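Local coordinates for flavin reductase domain protein, FMN-binding (Shewanella baltica, PDB 3HMZ) that binds flavin mononucleotide and, judging by its family, probably acts as a flavin reductase-like oxidoreductase that uses NADH or NADPH, at residues Leu19-Leu33 with Met45-Pro58. Residues are numbered along the deposited sequence; the frame is centred on the assembly and turned at random.
Sequences LAKAYRLLNHGPTVL and MAAAWCCALDFAPP. With FMN (flavin mononucleotide), chain B.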
ATOM      1  N   LEU A  19      13.983 -14.725  -0.662  1.00 18.82           N
ATOM      2  CA  LEU A  19      12.768 -14.589   0.139  1.00 19.62           C
ATOM      3  C   LEU A  19      12.812 -13.406   1.118  1.00 19.25           C
ATOM      4  O   LEU A  19      11.821 -12.696   1.249  1.00 20.53           O
ATOM      5  CB  LEU A  19      12.412 -15.905   0.828  1.00 23.66           C
ATOM      6  CG  LEU A  19      10.974 -16.153   1.199  1.00 26.15           C
ATOM      7  CD1 LEU A  19      10.026 -16.008  -0.008  1.00 25.78           C
ATOM      8  CD2 LEU A  19      10.865 -17.527   1.873  1.00 28.18           C
ATOM      9  N   ALA A  20      13.989 -13.150   1.695  1.00 19.21           N
ATOM     10  CA  ALA A  20      14.217 -12.025   2.601  1.00 20.17           C
ATOM     11  C   ALA A  20      14.051 -10.643   1.948  1.00 19.57           C
ATOM     12  O   ALA A  20      14.019  -9.635   2.667  1.00 22.19           O
ATOM     13  CB  ALA A  20      15.643 -12.121   3.194  1.00 20.63           C
ATOM     14  N   LYS A  21      14.046 -10.572   0.609  1.00 18.95           N
ATOM     15  CA  LYS A  21      13.813  -9.309  -0.122  1.00 19.78           C
ATOM     16  C   LYS A  21      12.456  -9.241  -0.783  1.00 17.49           C
ATOM     17  O   LYS A  21      12.149  -8.202  -1.409  1.00 18.79           O
ATOM     18  CB  LYS A  21      14.897  -9.097  -1.173  1.00 22.21           C
ATOM     19  CG  LYS A  21      16.274  -9.041  -0.534  1.00 27.19           C
ATOM     20  CD  LYS A  21      17.173  -8.078  -1.129  1.00 31.41           C
ATOM     21  CE  LYS A  21      18.557  -8.034  -0.454  1.00 34.26           C
ATOM     22  NZ  LYS A  21      18.563  -7.689   1.016  1.00 36.62           N
ATOM     23  N   ALA A  22      11.653 -10.313  -0.680  1.00 17.12           N
ATOM     24  CA  ALA A  22      10.339 -10.365  -1.322  1.00 16.67           C
ATOM     25  C   ALA A  22       9.433  -9.175  -0.969  1.00 17.14           C
ATOM     26  O   ALA A  22       8.664  -8.704  -1.801  1.00 16.74           O
ATOM     27  CB  ALA A  22       9.597 -11.716  -0.998  1.00 18.44           C
ATOM     28  N   TYR A  23       9.538  -8.690   0.267  1.00 16.95           N
ATOM     29  CA  TYR A  23       8.697  -7.534   0.703  1.00 17.50           C
ATOM     30  C   TYR A  23       8.902  -6.305  -0.204  1.00 17.04           C
ATOM     31  O   TYR A  23       7.983  -5.494  -0.386  1.00 17.56           O
ATOM     32  CB  TYR A  23       8.959  -7.143   2.163  1.00 17.89           C
ATOM     33  CG  TYR A  23      10.252  -6.402   2.351  1.00 17.32           C
ATOM     34  CD1 TYR A  23      11.482  -7.067   2.454  1.00 18.70           C
ATOM     35  CD2 TYR A  23      10.266  -5.020   2.375  1.00 18.22           C
ATOM     36  CE1 TYR A  23      12.673  -6.367   2.551  1.00 19.17           C
ATOM     37  CE2 TYR A  23      11.449  -4.321   2.480  1.00 19.76           C
ATOM     38  CZ  TYR A  23      12.652  -4.991   2.587  1.00 20.87           C
ATOM     39  OH  TYR A  23      13.832  -4.286   2.671  1.00 22.93           O
ATOM     40  N   ARG A  24      10.094  -6.191  -0.795  1.00 16.40           N
ATOM     41  CA  ARG A  24      10.394  -5.036  -1.658  1.00 15.85           C
ATOM     42  C   ARG A  24       9.532  -4.985  -2.923  1.00 15.38           C
ATOM     43  O   ARG A  24       9.329  -3.931  -3.506  1.00 16.19           O
ATOM     44  CB  ARG A  24      11.855  -5.006  -2.036  1.00 16.65           C
ATOM     45  CG  ARG A  24      12.740  -4.779  -0.826  1.00 17.54           C
ATOM     46  CD  ARG A  24      14.132  -4.653  -1.234  1.00 18.17           C
ATOM     47  NE  ARG A  24      15.032  -4.524  -0.089  1.00 19.14           N
ATOM     48  CZ  ARG A  24      16.346  -4.428  -0.209  1.00 18.45           C
ATOM     49  NH1 ARG A  24      16.923  -4.507  -1.397  1.00 18.74           N
ATOM     50  NH2 ARG A  24      17.093  -4.313   0.883  1.00 19.96           N
ATOM     51  N   LEU A  25       8.998  -6.145  -3.316  1.00 15.29           N
ATOM     52  CA  LEU A  25       8.140  -6.231  -4.476  1.00 14.83           C
ATOM     53  C   LEU A  25       6.842  -5.421  -4.271  1.00 14.18           C
ATOM     54  O   LEU A  25       6.178  -5.057  -5.246  1.00 14.63           O
ATOM     55  CB  LEU A  25       7.809  -7.700  -4.799  1.00 14.10           C
ATOM     56  CG  LEU A  25       9.039  -8.545  -5.161  1.00 14.67           C
ATOM     57  CD1 LEU A  25       8.692 -10.051  -5.242  1.00 15.95           C
ATOM     58  CD2 LEU A  25       9.719  -8.071  -6.461  1.00 16.16           C
ATOM     59  N   LEU A  26       6.434  -5.217  -3.008  1.00 14.08           N
ATOM     60  CA  LEU A  26       5.203  -4.519  -2.694  1.00 14.83           C
ATOM     61  C   LEU A  26       5.416  -3.205  -1.953  1.00 13.96           C
ATOM     62  O   LEU A  26       4.445  -2.560  -1.586  1.00 15.50           O
ATOM     63  CB  LEU A  26       4.297  -5.413  -1.841  1.00 15.18           C
ATOM     64  CG  LEU A  26       3.901  -6.745  -2.452  1.00 16.05           C
ATOM     65  CD1 LEU A  26       3.034  -7.545  -1.501  1.00 18.03           C
ATOM     66  CD2 LEU A  26       3.208  -6.566  -3.822  1.00 17.47           C
ATOM     67  N   ASN A  27       6.671  -2.846  -1.667  1.00 13.88           N
ATOM     68  CA  ASN A  27       6.941  -1.739  -0.741  1.00 14.70           C
ATOM     69  C   ASN A  27       6.438  -0.379  -1.208  1.00 14.57           C
ATOM     70  O   ASN A  27       6.010   0.435  -0.387  1.00 15.31           O
ATOM     71  CB  ASN A  27       8.419  -1.698  -0.372  1.00 16.83           C
ATOM     72  CG  ASN A  27       8.657  -1.656   1.110  1.00 19.16           C
ATOM     73  OD1 ASN A  27       7.870  -2.166   1.882  1.00 23.10           O
ATOM     74  ND2 ASN A  27       9.793  -1.118   1.502  1.00 24.65           N
ATOM     75  N   HIS A  28       6.443  -0.191  -2.531  1.00 14.37           N
ATOM     76  CA  HIS A  28       5.968   1.024  -3.155  1.00 13.48           C
ATOM     77  C   HIS A  28       4.425   1.095  -3.287  1.00 14.21           C
ATOM     78  O   HIS A  28       3.893   2.051  -3.851  1.00 13.94           O
ATOM     79  CB  HIS A  28       6.653   1.246  -4.492  1.00 13.57           C
ATOM     80  CG  HIS A  28       6.380   0.184  -5.497  1.00 14.73           C
ATOM     81  ND1 HIS A  28       6.674  -1.149  -5.280  1.00 14.99           N
ATOM     82  CD2 HIS A  28       5.925   0.276  -6.761  1.00 14.60           C
ATOM     83  CE1 HIS A  28       6.343  -1.839  -6.359  1.00 15.06           C
ATOM     84  NE2 HIS A  28       5.875  -0.998  -7.272  1.00 14.77           N
ATOM     85  N   GLY A  29       3.719   0.086  -2.747  1.00 13.54           N
ATOM     86  CA  GLY A  29       2.279   0.060  -2.680  1.00 13.65           C
ATOM     87  C   GLY A  29       1.512  -0.101  -3.997  1.00 14.18           C
ATOM     88  O   GLY A  29       0.454   0.506  -4.179  1.00 14.89           O
ATOM     89  N   PRO A  30       1.980  -0.987  -4.882  1.00 14.16           N
ATOM     90  CA  PRO A  30       1.230  -1.170  -6.118  1.00 13.89           C
ATOM     91  C   PRO A  30      -0.121  -1.858  -5.891  1.00 13.87           C
ATOM     92  O   PRO A  30      -0.287  -2.629  -4.951  1.00 15.24           O
ATOM     93  CB  PRO A  30       2.125  -2.135  -6.914  1.00 15.46           C
ATOM     94  CG  PRO A  30       2.814  -2.978  -5.840  1.00 15.53           C
ATOM     95  CD  PRO A  30       3.079  -1.963  -4.764  1.00 14.40           C
ATOM     96  N   THR A  31      -1.032  -1.611  -6.812  1.00 14.17           N
ATOM     97  CA  THR A  31      -2.248  -2.389  -6.933  1.00 13.95           C
ATOM     98  C   THR A  31      -1.793  -3.735  -7.520  1.00 14.11           C
ATOM     99  O   THR A  31      -0.907  -3.781  -8.372  1.00 15.22           O
ATOM    100  CB  THR A  31      -3.249  -1.657  -7.812  1.00 14.95           C
ATOM    101  OG1 THR A  31      -3.662  -0.483  -7.096  1.00 16.96           O
ATOM    102  CG2 THR A  31      -4.422  -2.513  -8.130  1.00 16.11           C
ATOM    103  N   VAL A  32      -2.364  -4.821  -6.997  1.00 14.50           N
ATOM    104  CA  VAL A  32      -1.983  -6.157  -7.380  1.00 14.39           C
ATOM    105  C   VAL A  32      -3.111  -6.936  -7.998  1.00 13.69           C
ATOM    106  O   VAL A  32      -4.264  -6.482  -7.994  1.00 14.80           O
ATOM    107  CB  VAL A  32      -1.430  -6.947  -6.161  1.00 14.16           C
ATOM    108  CG1 VAL A  32      -0.288  -6.168  -5.486  1.00 14.75           C
ATOM    109  CG2 VAL A  32      -2.522  -7.222  -5.113  1.00 14.81           C
ATOM    110  N   LEU A  33      -2.755  -8.083  -8.568  1.00 14.11           N
ATOM    111  CA  LEU A  33      -3.757  -9.093  -8.953  1.00 14.63           C
ATOM    112  C   LEU A  33      -3.643 -10.230  -7.939  1.00 15.08           C
ATOM    113  O   LEU A  33      -2.552 -10.666  -7.594  1.00 14.53           O
ATOM    114  CB  LEU A  33      -3.563  -9.620 -10.374  1.00 15.73           C
ATOM    115  CG  LEU A  33      -3.378  -8.566 -11.444  1.00 15.34           C
ATOM    116  CD1 LEU A  33      -3.117  -9.285 -12.774  1.00 16.96           C
ATOM    117  CD2 LEU A  33      -4.521  -7.577 -11.530  1.00 16.66           C
HETATM  118  N   MSE A  45      -8.592 -11.573  -9.497  1.00 15.61           N
HETATM  119  CA  MSE A  45      -9.235 -10.284  -9.254  1.00 16.41           C
HETATM  120  C   MSE A  45      -8.167  -9.218  -8.993  1.00 16.14           C
HETATM  121  O   MSE A  45      -6.997  -9.548  -8.810  1.00 16.35           O
HETATM  122  CB  MSE A  45     -10.191 -10.340  -8.055  1.00 17.29           C
HETATM  123  CG  MSE A  45      -9.524 -10.671  -6.717  1.00 17.93           C
HETATM  124 SE   MSE A  45     -10.696 -10.493  -5.217  0.75 20.55          SE
HETATM  125  CE  MSE A  45     -10.012  -8.885  -4.415  1.00 20.26           C
ATOM    126  N   ALA A  46      -8.596  -7.958  -8.994  1.00 16.24           N
ATOM    127  CA  ALA A  46      -7.717  -6.831  -8.668  1.00 15.65           C
ATOM    128  C   ALA A  46      -7.860  -6.509  -7.177  1.00 15.01           C
ATOM    129  O   ALA A  46      -8.968  -6.589  -6.606  1.00 16.81           O
ATOM    130  CB  ALA A  46      -8.035  -5.607  -9.494  1.00 16.57           C
ATOM    131  N   ALA A  47      -6.742  -6.176  -6.539  1.00 14.71           N
ATOM    132  CA  ALA A  47      -6.737  -5.698  -5.155  1.00 16.04           C
ATOM    133  C   ALA A  47      -5.778  -4.528  -4.977  1.00 14.86           C
ATOM    134  O   ALA A  47      -4.564  -4.680  -5.169  1.00 15.57           O
ATOM    135  CB  ALA A  47      -6.401  -6.805  -4.133  1.00 16.31           C
ATOM    136  N   ALA A  48      -6.324  -3.351  -4.650  1.00 14.94           N
ATOM    137  CA  ALA A  48      -5.481  -2.244  -4.214  1.00 15.21           C
ATOM    138  C   ALA A  48      -5.030  -2.419  -2.763  1.00 16.02           C
ATOM    139  O   ALA A  48      -3.963  -1.924  -2.379  1.00 17.38           O
ATOM    140  CB  ALA A  48      -6.208  -0.918  -4.349  1.00 16.58           C
ATOM    141  N   TRP A  49      -5.839  -3.118  -1.944  1.00 15.20           N
ATOM    142  CA  TRP A  49      -5.600  -3.166  -0.490  1.00 14.73           C
ATOM    143  C   TRP A  49      -4.796  -4.375  -0.062  1.00 15.82           C
ATOM    144  O   TRP A  49      -5.237  -5.195   0.717  1.00 16.93           O
ATOM    145  CB  TRP A  49      -6.908  -3.006   0.268  1.00 16.19           C
ATOM    146  CG  TRP A  49      -7.616  -1.728  -0.007  1.00 16.25           C
ATOM    147  CD1 TRP A  49      -7.151  -0.645  -0.701  1.00 16.82           C
ATOM    148  CD2 TRP A  49      -8.908  -1.359   0.465  1.00 16.46           C
ATOM    149  NE1 TRP A  49      -8.106   0.370  -0.746  1.00 17.44           N
ATOM    150  CE2 TRP A  49      -9.186  -0.045  -0.021  1.00 16.66           C
ATOM    151  CE3 TRP A  49      -9.876  -2.009   1.256  1.00 17.43           C
ATOM    152  CZ2 TRP A  49     -10.380   0.595   0.246  1.00 17.64           C
ATOM    153  CZ3 TRP A  49     -11.061  -1.362   1.506  1.00 18.21           C
ATOM    154  CH2 TRP A  49     -11.303  -0.077   1.009  1.00 17.07           C
ATOM    155  N   CYS A  50      -3.588  -4.457  -0.596  1.00 15.93           N
ATOM    156  CA  CYS A  50      -2.622  -5.502  -0.321  1.00 14.97           C
ATOM    157  C   CYS A  50      -1.361  -4.806   0.170  1.00 14.86           C
ATOM    158  O   CYS A  50      -0.913  -3.880  -0.458  1.00 16.33           O
ATOM    159  CB  CYS A  50      -2.328  -6.309  -1.579  1.00 15.67           C
ATOM    160  SG  CYS A  50      -1.096  -7.612  -1.274  1.00 17.25           S
ATOM    161  N   CYS A  51      -0.830  -5.232   1.312  1.00 15.44           N
ATOM    162  CA  CYS A  51       0.312  -4.545   1.931  1.00 15.28           C
ATOM    163  C   CYS A  51       1.259  -5.544   2.585  1.00 15.41           C
ATOM    164  O   CYS A  51       0.809  -6.540   3.179  1.00 17.29           O
ATOM    165  CB  CYS A  51      -0.214  -3.548   2.973  1.00 15.29           C
ATOM    166  SG  CYS A  51       0.995  -2.423   3.631  1.00 17.33           S
ATOM    167  N   ALA A  52       2.560  -5.281   2.492  1.00 16.22           N
ATOM    168  CA  ALA A  52       3.540  -6.056   3.230  1.00 15.86           C
ATOM    169  C   ALA A  52       3.218  -5.993   4.735  1.00 16.37           C
ATOM    170  O   ALA A  52       2.668  -5.012   5.248  1.00 16.68           O
ATOM    171  CB  ALA A  52       4.947  -5.548   2.962  1.00 17.62           C
ATOM    172  N   LEU A  53       3.547  -7.080   5.411  1.00 17.08           N
ATOM    173  CA  LEU A  53       3.305  -7.238   6.862  1.00 18.05           C
ATOM    174  C   LEU A  53       4.561  -7.605   7.644  1.00 18.13           C
ATOM    175  O   LEU A  53       4.663  -7.231   8.831  1.00 19.31           O
ATOM    176  CB  LEU A  53       2.197  -8.267   7.113  1.00 17.43           C
ATOM    177  CG  LEU A  53       1.846  -8.613   8.559  1.00 19.02           C
ATOM    178  CD1 LEU A  53       1.388  -7.344   9.249  1.00 18.92           C
ATOM    179  CD2 LEU A  53       0.765  -9.744   8.585  1.00 18.81           C
ATOM    180  N   ASP A  54       5.480  -8.358   7.045  1.00 18.52           N
ATOM    181  CA  ASP A  54       6.742  -8.683   7.700  1.00 19.88           C
ATOM    182  C   ASP A  54       7.822  -8.954   6.646  1.00 21.15           C
ATOM    183  O   ASP A  54       7.530  -9.235   5.481  1.00 20.30           O
ATOM    184  CB  ASP A  54       6.539  -9.874   8.659  1.00 21.69           C
ATOM    185  CG  ASP A  54       7.595  -9.933   9.771  1.00 23.82           C
ATOM    186  OD1 ASP A  54       8.587  -9.151   9.775  1.00 25.82           O
ATOM    187  OD2 ASP A  54       7.429 -10.818  10.638  1.00 26.54           O
ATOM    188  N   PHE A  55       9.067  -8.869   7.088  1.00 21.74           N
ATOM    189  CA  PHE A  55      10.246  -9.038   6.249  1.00 23.47           C
ATOM    190  C   PHE A  55      10.772 -10.459   6.124  1.00 24.59           C
ATOM    191  O   PHE A  55      11.059 -10.912   5.039  1.00 25.55           O
ATOM    192  CB  PHE A  55      11.469  -8.254   6.830  1.00 25.14           C
ATOM    193  CG  PHE A  55      11.236  -6.827   7.058  1.00 26.16           C
ATOM    194  CD1 PHE A  55      11.350  -5.928   6.009  1.00 26.35           C
ATOM    195  CD2 PHE A  55      10.931  -6.357   8.325  1.00 27.06           C
ATOM    196  CE1 PHE A  55      11.187  -4.567   6.208  1.00 26.35           C
ATOM    197  CE2 PHE A  55      10.725  -4.998   8.542  1.00 26.66           C
ATOM    198  CZ  PHE A  55      10.876  -4.095   7.487  1.00 26.55           C
ATOM    199  N   ALA A  56      10.946 -11.120   7.263  1.00 25.62           N
ATOM    200  CA  ALA A  56      11.682 -12.379   7.283  1.00 27.12           C
ATOM    201  C   ALA A  56      11.185 -13.216   8.430  1.00 28.66           C
ATOM    202  O   ALA A  56      11.483 -12.890   9.598  1.00 31.95           O
ATOM    203  CB  ALA A  56      13.182 -12.117   7.400  1.00 29.33           C
ATOM    204  N   PRO A  57      10.392 -14.258   8.141  1.00 28.92           N
ATOM    205  CA  PRO A  57       9.909 -14.657   6.815  1.00 27.47           C
ATOM    206  C   PRO A  57       8.865 -13.645   6.341  1.00 24.51           C
ATOM    207  O   PRO A  57       8.153 -13.066   7.166  1.00 24.88           O
ATOM    208  CB  PRO A  57       9.315 -16.044   7.050  1.00 30.10           C
ATOM    209  CG  PRO A  57       9.026 -16.111   8.481  1.00 31.32           C
ATOM    210  CD  PRO A  57      10.070 -15.286   9.159  1.00 31.01           C
ATOM    211  N   PRO A  58       8.813 -13.384   5.019  1.00 21.91           N
ATOM    212  CA  PRO A  58       7.842 -12.416   4.540  1.00 20.81           C
ATOM    213  C   PRO A  58       6.378 -12.774   4.794  1.00 19.34           C
ATOM    214  O   PRO A  58       5.989 -13.943   4.727  1.00 19.65           O
ATOM    215  CB  PRO A  58       8.129 -12.332   3.052  1.00 20.42           C
ATOM    216  CG  PRO A  58       8.799 -13.633   2.747  1.00 19.50           C
ATOM    217  CD  PRO A  58       9.618 -13.939   3.938  1.00 21.01           C
TER
HETATM  218  N1  FMN B 500     -11.842  -5.941  -4.020  1.00 16.49           N
HETATM  219  C2  FMN B 500     -11.396  -6.321  -2.777  1.00 17.19           C
HETATM  220  O2  FMN B 500     -12.046  -7.145  -2.134  1.00 19.38           O
HETATM  221  N3  FMN B 500     -10.212  -5.792  -2.296  1.00 17.86           N
HETATM  222  C4  FMN B 500      -9.476  -4.874  -2.980  1.00 16.83           C
HETATM  223  O4  FMN B 500      -8.424  -4.425  -2.452  1.00 17.20           O
HETATM  224  C4A FMN B 500      -9.956  -4.480  -4.239  1.00 16.70           C
HETATM  225  N5  FMN B 500      -9.258  -3.566  -5.008  1.00 17.22           N
HETATM  226  C5A FMN B 500      -9.592  -3.306  -6.329  1.00 16.67           C
HETATM  227  C6  FMN B 500      -8.767  -2.519  -7.148  1.00 16.68           C
HETATM  228  C7  FMN B 500      -9.112  -2.237  -8.465  1.00 16.65           C
HETATM  229  C7M FMN B 500      -8.213  -1.412  -9.331  1.00 16.47           C
HETATM  230  C8  FMN B 500     -10.308  -2.749  -8.977  1.00 16.84           C
HETATM  231  C8M FMN B 500     -10.734  -2.465 -10.403  1.00 18.62           C
HETATM  232  C9  FMN B 500     -11.107  -3.535  -8.158  1.00 16.60           C
HETATM  233  C9A FMN B 500     -10.796  -3.837  -6.841  1.00 17.38           C
HETATM  234  N10 FMN B 500     -11.581  -4.637  -6.015  1.00 17.04           N
HETATM  235  C10 FMN B 500     -11.135  -5.014  -4.759  1.00 16.70           C
HETATM  236  C1' FMN B 500     -12.814  -5.330  -6.527  1.00 16.38           C
HETATM  237  C2' FMN B 500     -12.604  -6.773  -7.009  1.00 16.62           C
HETATM  238  O2' FMN B 500     -11.423  -6.907  -7.816  1.00 17.58           O
HETATM  239  C3' FMN B 500     -13.858  -7.136  -7.795  1.00 16.99           C
HETATM  240  O3' FMN B 500     -14.968  -7.163  -6.901  1.00 19.06           O
HETATM  241  C4' FMN B 500     -13.719  -8.417  -8.642  1.00 17.87           C
HETATM  242  O4' FMN B 500     -14.739  -8.366  -9.635  1.00 19.50           O
HETATM  243  C5' FMN B 500     -13.838  -9.706  -7.853  1.00 17.53           C
HETATM  244  O5' FMN B 500     -13.763 -10.784  -8.786  1.00 18.37           O
HETATM  245  P   FMN B 500     -14.187 -12.262  -8.343  1.00 19.14           P
HETATM  246  O1P FMN B 500     -14.159 -13.029  -9.654  1.00 20.37           O
HETATM  247  O2P FMN B 500     -13.235 -12.785  -7.305  1.00 18.58           O
HETATM  248  O3P FMN B 500     -15.573 -12.192  -7.757  1.00 20.81           O
HETATM  249  O   HOH W   1      10.802 -10.381   2.391  1.00 19.68           O
HETATM  250  O   HOH W   2       3.164  -2.975   0.750  1.00 23.08           O
HETATM  251  O   HOH W   3       1.040  -3.294  -2.514  1.00 17.61           O
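Leu19 meets Pro58 at about a right angle, its CG 3.7 Å from CG of the proline ring. One water takes the N-H of Tyr23 and donates to the carbonyl oxygens of Leu19 and Phe55. The Tyr23 ring makes a T-shaped stack with Phe55. The Phe55 edge points at the middle of the tyrosine face, with CD1 3.7 Å from Tyr23 CE1 and the planes at 83°. CG of Arg24 lies over the rim of the opposite face, and its NE donates a nearly straight bond to Tyr23 OH, 3.0 Å long. With an alanine at Tyr23, the Phe55 edge would probably lose its aromatic partner and Arg24 NE its hydroxyl acceptor. Leu26 CD1 reaches Cys50 SG, and a second water links Leu26 O to Ala52 N. A third water donates to both Pro30 O and Cys50 O. Thr31 lays CG2 near Ala47 O, while its OG1 accepts from Tyr183 N. Val32 and Ala47 form an antiparallel hydrogen-bonded pair; Val32 N to Ala47 O and Ala47 N to Val32 O are both 2.9 Å. Val32 CG2, placed between its backbone N and carbonyl carbon, packs on Cys50 CB at 3.7 Å. Leu33 pairs with Ala46 without such bonds. This hairpin supplies part of the FMN site: Ala48 N donates to FMN N5 and Trp49 N to FMN O4. Such bonds would probably help to tune the flavin's electron affinity.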